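Long-range contacts in myosin-I heavy chain (Dictyostelium discoideum, PDB 5EJY), which is an actin-based motor with ATPase activity, involved in early phagocytosis and adhesion, and is represented here by a MyTH4-FERM unit of its tail: residues T206-S211 against V288-L293; S347-E352 against D377-Y382. One frame throughout, in Å; residues are numbered along the deposited sequence.

Contact 1. Residues T206-S211 against V288-L293; sequences TATDGS and VFKKKL
A single water stands in for the next backbone bond where Thr208 and Phe289 part company. It accepts from Thr208 N at 2.9 Å and donates to Phe289 O at 2.7 Å. The contact joins strands 201-207 and 285-291, the parallel pair inside the mixed sheet of the ubiquitin-like first lobe of the FERM domain. One direct hydrogen bond links the segments, from Phe289 N to Thr206 O (2.9 Å). It is nearly straight, 168° at the hydrogen. The same carbonyl oxygen receives a CA-H...O contact from Val288. CG1 of Val288 also lies against this oxygen, since it stands anti to its own backbone N (chi1 -173°). Thr206 and Val288 put their side chains on one face of the sheet. Ala207 and Phe289 use the other, where the Phe289 ring meets Phe245 and helix 223-233.

A type I turn from Ala207 to Gly210 leads back into strand 212-217. Asp209 OD1 accepts from both N and OG of Ser211, the first of these making an Asx turn. Thr208 looks two ways. Its OG1 bonds to the carbonyl oxygen of Phe313 on helix 304-322, in the FERM central lobe. Its methyl CG2 rests 3.4 Å from Phe289 O, the oxygen that also holds the water.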
ATOM      1  N   THR A 206       9.172  -6.690   3.521  1.00 26.91           N
ATOM      2  CA  THR A 206       9.662  -8.032   3.799  1.00 24.84           C
ATOM      3  C   THR A 206       9.516  -8.932   2.569  1.00 28.09           C
ATOM      4  O   THR A 206       8.446  -9.006   1.981  1.00 24.62           O
ATOM      5  CB  THR A 206       8.865  -8.660   4.954  1.00 34.56           C
ATOM      6  OG1 THR A 206       8.930  -7.794   6.093  1.00 32.33           O
ATOM      7  CG2 THR A 206       9.429 -10.031   5.318  1.00 32.62           C
ATOM      8  N   ALA A 207      10.587  -9.621   2.189  1.00 28.63           N
ATOM      9  CA  ALA A 207      10.519 -10.580   1.090  1.00 27.55           C
ATOM     10  C   ALA A 207      10.089 -11.950   1.632  1.00 27.41           C
ATOM     11  O   ALA A 207      10.040 -12.148   2.840  1.00 29.53           O
ATOM     12  CB  ALA A 207      11.868 -10.667   0.372  1.00 27.44           C
ATOM     13  N   THR A 208       9.771 -12.884   0.746  1.00 28.14           N
ATOM     14  CA  THR A 208       9.270 -14.195   1.179  1.00 31.79           C
ATOM     15  C   THR A 208      10.319 -14.997   1.959  1.00 40.15           C
ATOM     16  O   THR A 208       9.974 -15.865   2.760  1.00 34.57           O
ATOM     17  CB  THR A 208       8.763 -15.028  -0.010  1.00 32.20           C
ATOM     18  OG1 THR A 208       9.829 -15.223  -0.947  1.00 33.35           O
ATOM     19  CG2 THR A 208       7.581 -14.327  -0.712  1.00 28.58           C
ATOM     20  N   ASP A 209      11.598 -14.700   1.739  1.00 30.87           N
ATOM     21  CA  ASP A 209      12.666 -15.386   2.456  1.00 29.78           C
ATOM     22  C   ASP A 209      12.938 -14.685   3.776  1.00 33.17           C
ATOM     23  O   ASP A 209      13.918 -14.977   4.468  1.00 36.76           O
ATOM     24  CB  ASP A 209      13.940 -15.447   1.613  1.00 33.88           C
ATOM     25  CG  ASP A 209      14.471 -14.062   1.246  1.00 37.21           C
ATOM     26  OD1 ASP A 209      14.066 -13.061   1.885  1.00 33.37           O
ATOM     27  OD2 ASP A 209      15.311 -13.985   0.325  1.00 37.53           O
ATOM     28  N   GLY A 210      12.066 -13.746   4.125  1.00 31.42           N
ATOM     29  CA  GLY A 210      12.183 -13.057   5.396  1.00 26.39           C
ATOM     30  C   GLY A 210      13.146 -11.885   5.372  1.00 31.05           C
ATOM     31  O   GLY A 210      13.215 -11.123   6.334  1.00 31.88           O
ATOM     32  N   SER A 211      13.890 -11.733   4.280  1.00 31.18           N
ATOM     33  CA  SER A 211      14.831 -10.615   4.178  1.00 36.79           C
ATOM     34  C   SER A 211      14.109  -9.272   4.106  1.00 33.30           C
ATOM     35  O   SER A 211      12.947  -9.187   3.695  1.00 29.55           O
ATOM     36  CB  SER A 211      15.775 -10.776   2.983  1.00 36.98           C
ATOM     37  OG  SER A 211      15.091 -10.631   1.750  1.00 34.45           O
ATOM     38  N   VAL A 288       4.638  -6.930   2.611  1.00 22.97           N
ATOM     39  CA  VAL A 288       5.274  -8.148   2.124  1.00 23.44           C
ATOM     40  C   VAL A 288       5.222  -8.211   0.600  1.00 21.80           C
ATOM     41  O   VAL A 288       4.182  -7.925  -0.011  1.00 21.40           O
ATOM     42  CB  VAL A 288       4.585  -9.408   2.702  1.00 26.96           C
ATOM     43  CG1 VAL A 288       5.367 -10.657   2.320  1.00 28.77           C
ATOM     44  CG2 VAL A 288       4.466  -9.298   4.224  1.00 24.22           C
ATOM     45  N   PHE A 289       6.353  -8.582   0.002  1.00 20.77           N
ATOM     46  CA  PHE A 289       6.500  -8.713  -1.451  1.00 19.75           C
ATOM     47  C   PHE A 289       6.284 -10.189  -1.823  1.00 21.65           C
ATOM     48  O   PHE A 289       7.136 -11.025  -1.528  1.00 24.31           O
ATOM     49  CB  PHE A 289       7.921  -8.253  -1.815  1.00 20.01           C
ATOM     50  CG  PHE A 289       8.214  -8.165  -3.298  1.00 22.29           C
ATOM     51  CD1 PHE A 289       7.351  -7.525  -4.174  1.00 21.61           C
ATOM     52  CD2 PHE A 289       9.406  -8.671  -3.796  1.00 26.20           C
ATOM     53  CE1 PHE A 289       7.662  -7.414  -5.541  1.00 22.37           C
ATOM     54  CE2 PHE A 289       9.733  -8.557  -5.160  1.00 26.46           C
ATOM     55  CZ  PHE A 289       8.859  -7.933  -6.028  1.00 22.25           C
ATOM     56  N   LYS A 290       5.138 -10.511  -2.435  1.00 20.04           N
ATOM     57  CA  LYS A 290       4.751 -11.901  -2.691  1.00 22.56           C
ATOM     58  C   LYS A 290       4.316 -12.085  -4.127  1.00 20.33           C
ATOM     59  O   LYS A 290       3.925 -11.125  -4.781  1.00 21.24           O
ATOM     60  CB  LYS A 290       3.513 -12.283  -1.851  1.00 26.66           C
ATOM     61  CG  LYS A 290       3.690 -12.340  -0.363  1.00 35.00           C
ATOM     62  CD  LYS A 290       2.409 -12.933   0.232  1.00 39.14           C
ATOM     63  CE  LYS A 290       1.845 -14.009  -0.712  1.00 38.78           C
ATOM     64  NZ  LYS A 290       0.558 -14.649  -0.263  1.00 40.52           N
ATOM     65  N   LYS A 291       4.261 -13.339  -4.578  1.00 20.93           N
ATOM     66  CA  LYS A 291       3.787 -13.605  -5.929  1.00 20.71           C
ATOM     67  C   LYS A 291       2.283 -13.781  -5.932  1.00 23.50           C
ATOM     68  O   LYS A 291       1.757 -14.686  -5.275  1.00 20.22           O
ATOM     69  CB  LYS A 291       4.452 -14.838  -6.542  1.00 22.38           C
ATOM     70  CG  LYS A 291       4.101 -15.001  -8.016  1.00 25.22           C
ATOM     71  CD  LYS A 291       4.976 -16.046  -8.700  1.00 26.79           C
ATOM     72  CE  LYS A 291       4.629 -16.147 -10.173  1.00 28.08           C
ATOM     73  NZ  LYS A 291       5.622 -16.964 -10.925  1.00 32.18           N
ATOM     74  N   LYS A 292       1.603 -12.922  -6.682  1.00 20.81           N
ATOM     75  CA  LYS A 292       0.140 -12.916  -6.704  1.00 22.78           C
ATOM     76  C   LYS A 292      -0.409 -13.670  -7.912  1.00 25.23           C
ATOM     77  O   LYS A 292      -1.384 -14.433  -7.809  1.00 23.84           O
ATOM     78  CB  LYS A 292      -0.369 -11.467  -6.751  1.00 23.17           C
ATOM     79  CG  LYS A 292      -1.909 -11.325  -6.794  1.00 19.37           C
ATOM     80  CD  LYS A 292      -2.298  -9.838  -6.750  1.00 20.62           C
ATOM     81  CE  LYS A 292      -3.814  -9.636  -6.850  1.00 24.69           C
ATOM     82  NZ  LYS A 292      -4.101  -8.164  -6.835  1.00 24.66           N
ATOM     83  N   LEU A 293       0.203 -13.429  -9.066  1.00 22.91           N
ATOM     84  CA  LEU A 293      -0.350 -13.895 -10.339  1.00 24.26           C
ATOM     85  C   LEU A 293       0.600 -14.875 -11.012  1.00 27.78           C
ATOM     86  O   LEU A 293       1.813 -14.661 -11.031  1.00 25.25           O
ATOM     87  CB  LEU A 293      -0.617 -12.699 -11.257  1.00 26.43           C
ATOM     88  CG  LEU A 293      -1.724 -11.759 -10.768  1.00 28.46           C
ATOM     89  CD1 LEU A 293      -1.575 -10.369 -11.354  1.00 30.24           C
ATOM     90  CD2 LEU A 293      -3.090 -12.349 -11.105  1.00 27.30           C
TER
HETATM   91  O   HOH W   1       9.677 -11.842  -1.955  1.00 32.15           O

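Contact 2. Residues S347-E352 against D377-Y382; sequences SDYTDE and DFINKY
Tyr382 OH donates to Ser347 O, and this 2.6 Å bond fixes the tip of the ring on the loop 347-350. With CG anti to the backbone N (chi1 169°), the Tyr382 side chain reaches out from its helix to that loop. The acceptor lies at the ring edge, and the hydroxyl approaches in the carbonyl plane. A water makes a second polar link, accepting from Tyr349 N and donating to Tyr382 O. On the loop side, Tyr349 OH donates to Asp351 OD1, using the anti lone pair of that oxygen, which steadies the far end of the Tyr349 ring.

The apolar contacts centre on the two tyrosines. CB of Tyr349 sits over one face of the Tyr382 ring, toward its rim and 4.1 Å from its centroid, in a CH-pi contact. The rings themselves meet obliquely, with planes at 59° and centroids 5.9 Å apart. Ile379, about one turn before Tyr382, adds its CG2 branch, which touches Tyr349 CE1 at 3.8 Å. A leucine in place of Tyr382 would probably leave the Ser347 carbonyl without its donor and the CB of Tyr349 without an aromatic face.

Charged and capping groups frame the contact. Lys383 makes a cation-pi contact with Tyr349, and Asp348 OD1 accepts from Gly387 N. Thr350 OG1 caps helix 351-360 through Ile353 N. Tyr382 also packs on Leu342 and Ile353. A buried tyrosine of helix 375-383 thus ties down the link between two successive helices, within the all-helical central lobe of the FERM domain.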
ATOM      1  N   SER A 347      22.311 -29.651   7.654  1.00 40.67           N
ATOM      2  CA  SER A 347      23.044 -30.865   7.343  1.00 41.75           C
ATOM      3  C   SER A 347      22.630 -32.004   8.275  1.00 51.54           C
ATOM      4  O   SER A 347      21.606 -31.910   8.955  1.00 49.54           O
ATOM      5  CB  SER A 347      24.553 -30.619   7.435  1.00 41.82           C
ATOM      6  OG  SER A 347      25.252 -31.586   6.682  1.00 47.37           O
ATOM      7  N   ASP A 348      23.434 -33.069   8.298  1.00 48.38           N
ATOM      8  CA  ASP A 348      23.127 -34.303   9.035  1.00 50.19           C
ATOM      9  C   ASP A 348      22.599 -34.109  10.455  1.00 47.66           C
ATOM     10  O   ASP A 348      22.969 -33.159  11.147  1.00 48.28           O
ATOM     11  CB  ASP A 348      24.359 -35.214   9.082  1.00 49.55           C
ATOM     12  CG  ASP A 348      24.601 -35.934   7.773  1.00 56.21           C
ATOM     13  OD1 ASP A 348      23.718 -35.876   6.889  1.00 56.47           O
ATOM     14  OD2 ASP A 348      25.668 -36.574   7.638  1.00 63.36           O
ATOM     15  N   TYR A 349      21.744 -35.035  10.887  1.00 51.19           N
ATOM     16  CA  TYR A 349      21.208 -35.025  12.251  1.00 54.19           C
ATOM     17  C   TYR A 349      22.294 -35.055  13.327  1.00 57.82           C
ATOM     18  O   TYR A 349      23.314 -35.727  13.178  1.00 55.75           O
ATOM     19  CB  TYR A 349      20.271 -36.222  12.473  1.00 58.69           C
ATOM     20  CG  TYR A 349      19.904 -36.427  13.931  1.00 61.34           C
ATOM     21  CD1 TYR A 349      18.687 -35.983  14.430  1.00 61.19           C
ATOM     22  CD2 TYR A 349      20.783 -37.051  14.811  1.00 64.25           C
ATOM     23  CE1 TYR A 349      18.355 -36.159  15.760  1.00 64.61           C
ATOM     24  CE2 TYR A 349      20.462 -37.227  16.142  1.00 64.76           C
ATOM     25  CZ  TYR A 349      19.246 -36.780  16.611  1.00 67.22           C
ATOM     26  OH  TYR A 349      18.918 -36.954  17.937  1.00 69.44           O
ATOM     27  N   THR A 350      22.064 -34.327  14.414  1.00 55.92           N
ATOM     28  CA  THR A 350      22.845 -34.503  15.631  1.00 60.36           C
ATOM     29  C   THR A 350      21.898 -34.398  16.818  1.00 66.82           C
ATOM     30  O   THR A 350      20.867 -33.726  16.733  1.00 64.97           O
ATOM     31  CB  THR A 350      23.961 -33.450  15.774  1.00 60.74           C
ATOM     32  OG1 THR A 350      23.387 -32.182  16.114  1.00 66.09           O
ATOM     33  CG2 THR A 350      24.759 -33.325  14.484  1.00 57.80           C
ATOM     34  N   ASP A 351      22.236 -35.069  17.917  1.00 64.58           N
ATOM     35  CA  ASP A 351      21.419 -34.992  19.126  1.00 64.55           C
ATOM     36  C   ASP A 351      21.309 -33.535  19.573  1.00 63.88           C
ATOM     37  O   ASP A 351      20.348 -33.150  20.247  1.00 62.78           O
ATOM     38  CB  ASP A 351      22.004 -35.853  20.256  1.00 67.77           C
ATOM     39  CG  ASP A 351      21.901 -37.346  19.983  1.00 71.85           C
ATOM     40  OD1 ASP A 351      20.898 -37.788  19.394  1.00 72.24           O
ATOM     41  OD2 ASP A 351      22.820 -38.090  20.383  1.00 73.80           O
ATOM     42  N   GLU A 352      22.289 -32.726  19.181  1.00 60.86           N
ATOM     43  CA  GLU A 352      22.275 -31.299  19.493  1.00 64.68           C
ATOM     44  C   GLU A 352      21.216 -30.579  18.659  1.00 66.85           C
ATOM     45  O   GLU A 352      20.566 -29.647  19.135  1.00 66.49           O
ATOM     46  CB  GLU A 352      23.653 -30.676  19.257  1.00 64.85           C
ATOM     47  N   ASP A 377       8.366 -38.958  14.391  1.00 52.89           N
ATOM     48  CA  ASP A 377       8.166 -39.248  12.976  1.00 52.52           C
ATOM     49  C   ASP A 377       8.976 -38.283  12.110  1.00 54.79           C
ATOM     50  O   ASP A 377       9.434 -38.636  11.020  1.00 51.20           O
ATOM     51  CB  ASP A 377       6.689 -39.114  12.617  1.00 49.90           C
ATOM     52  CG  ASP A 377       5.807 -40.079  13.391  1.00 61.66           C
ATOM     53  OD1 ASP A 377       6.031 -40.263  14.611  1.00 54.59           O
ATOM     54  OD2 ASP A 377       4.886 -40.649  12.766  1.00 52.48           O
ATOM     55  N   PHE A 378       9.129 -37.059  12.601  1.00 49.48           N
ATOM     56  CA  PHE A 378       9.894 -36.039  11.890  1.00 51.35           C
ATOM     57  C   PHE A 378      11.374 -36.320  12.055  1.00 53.65           C
ATOM     58  O   PHE A 378      12.099 -36.517  11.074  1.00 54.78           O
ATOM     59  CB  PHE A 378       9.579 -34.648  12.439  1.00 48.01           C
ATOM     60  CG  PHE A 378      10.441 -33.553  11.857  1.00 49.02           C
ATOM     61  CD1 PHE A 378      11.626 -33.178  12.477  1.00 47.46           C
ATOM     62  CD2 PHE A 378      10.068 -32.909  10.686  1.00 45.44           C
ATOM     63  CE1 PHE A 378      12.423 -32.172  11.940  1.00 48.86           C
ATOM     64  CE2 PHE A 378      10.854 -31.901  10.150  1.00 43.90           C
ATOM     65  CZ  PHE A 378      12.036 -31.537  10.778  1.00 43.71           C
ATOM     66  N   ILE A 379      11.814 -36.332  13.312  1.00 52.36           N
ATOM     67  CA  ILE A 379      13.201 -36.627  13.641  1.00 54.33           C
ATOM     68  C   ILE A 379      13.672 -37.864  12.893  1.00 52.32           C
ATOM     69  O   ILE A 379      14.845 -37.986  12.547  1.00 57.05           O
ATOM     70  CB  ILE A 379      13.386 -36.829  15.152  1.00 53.97           C
ATOM     71  CG1 ILE A 379      13.230 -35.497  15.881  1.00 54.46           C
ATOM     72  CG2 ILE A 379      14.757 -37.419  15.450  1.00 58.00           C
ATOM     73  CD1 ILE A 379      14.268 -34.470  15.479  1.00 51.33           C
ATOM     74  N   ASN A 380      12.744 -38.774  12.630  1.00 48.86           N
ATOM     75  CA  ASN A 380      13.061 -39.994  11.907  1.00 51.93           C
ATOM     76  C   ASN A 380      13.206 -39.777  10.408  1.00 49.81           C
ATOM     77  O   ASN A 380      14.085 -40.357   9.772  1.00 48.84           O
ATOM     78  N   LYS A 381      12.333 -38.958   9.836  1.00 50.43           N
ATOM     79  CA  LYS A 381      12.412 -38.670   8.412  1.00 47.83           C
ATOM     80  C   LYS A 381      13.683 -37.868   8.139  1.00 44.80           C
ATOM     81  O   LYS A 381      14.314 -38.021   7.094  1.00 50.76           O
ATOM     82  CB  LYS A 381      11.173 -37.903   7.941  1.00 51.78           C
ATOM     83  CG  LYS A 381      11.025 -37.819   6.422  1.00 47.67           C
ATOM     84  CD  LYS A 381      10.624 -39.157   5.820  1.00 47.70           C
ATOM     85  CE  LYS A 381      10.496 -39.066   4.307  1.00 50.93           C
ATOM     86  NZ  LYS A 381       9.824 -40.257   3.712  1.00 55.33           N
ATOM     87  N   TYR A 382      14.055 -37.028   9.101  1.00 39.35           N
ATOM     88  CA  TYR A 382      15.244 -36.184   9.002  1.00 47.10           C
ATOM     89  C   TYR A 382      16.506 -37.044   9.046  1.00 53.65           C
ATOM     90  O   TYR A 382      17.362 -36.956   8.155  1.00 47.85           O
ATOM     91  CB  TYR A 382      15.237 -35.161  10.143  1.00 43.10           C
ATOM     92  CG  TYR A 382      16.518 -34.378  10.344  1.00 47.79           C
ATOM     93  CD1 TYR A 382      16.901 -33.975  11.616  1.00 43.34           C
ATOM     94  CD2 TYR A 382      17.321 -34.010   9.270  1.00 41.26           C
ATOM     95  CE1 TYR A 382      18.058 -33.254  11.822  1.00 51.95           C
ATOM     96  CE2 TYR A 382      18.488 -33.287   9.467  1.00 45.64           C
ATOM     97  CZ  TYR A 382      18.847 -32.912  10.749  1.00 47.57           C
ATOM     98  OH  TYR A 382      19.998 -32.192  10.971  1.00 49.47           O
TER
HETATM   99  O   HOH W   2      20.297 -36.316   8.492  1.00 48.27           O

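Overall arrangement
Both contacts belong to the FERM part of this MyTH4-FERM unit, but to different lobes. Contact 1 lies in the ubiquitin-like first lobe and contact 2 in the helical central lobe. They follow one another along the chain without interleaving. Their centres are about 29 Å apart and their nearest atoms about 17 Å, so they do not touch. Helix 304-322 of the central lobe packs against contact 1; contact 2 lies farther out in that lobe. The centre of contact 1 is about 14 Å from the centre of the chain, that of contact 2 about 42 Å from the same point, at the surface.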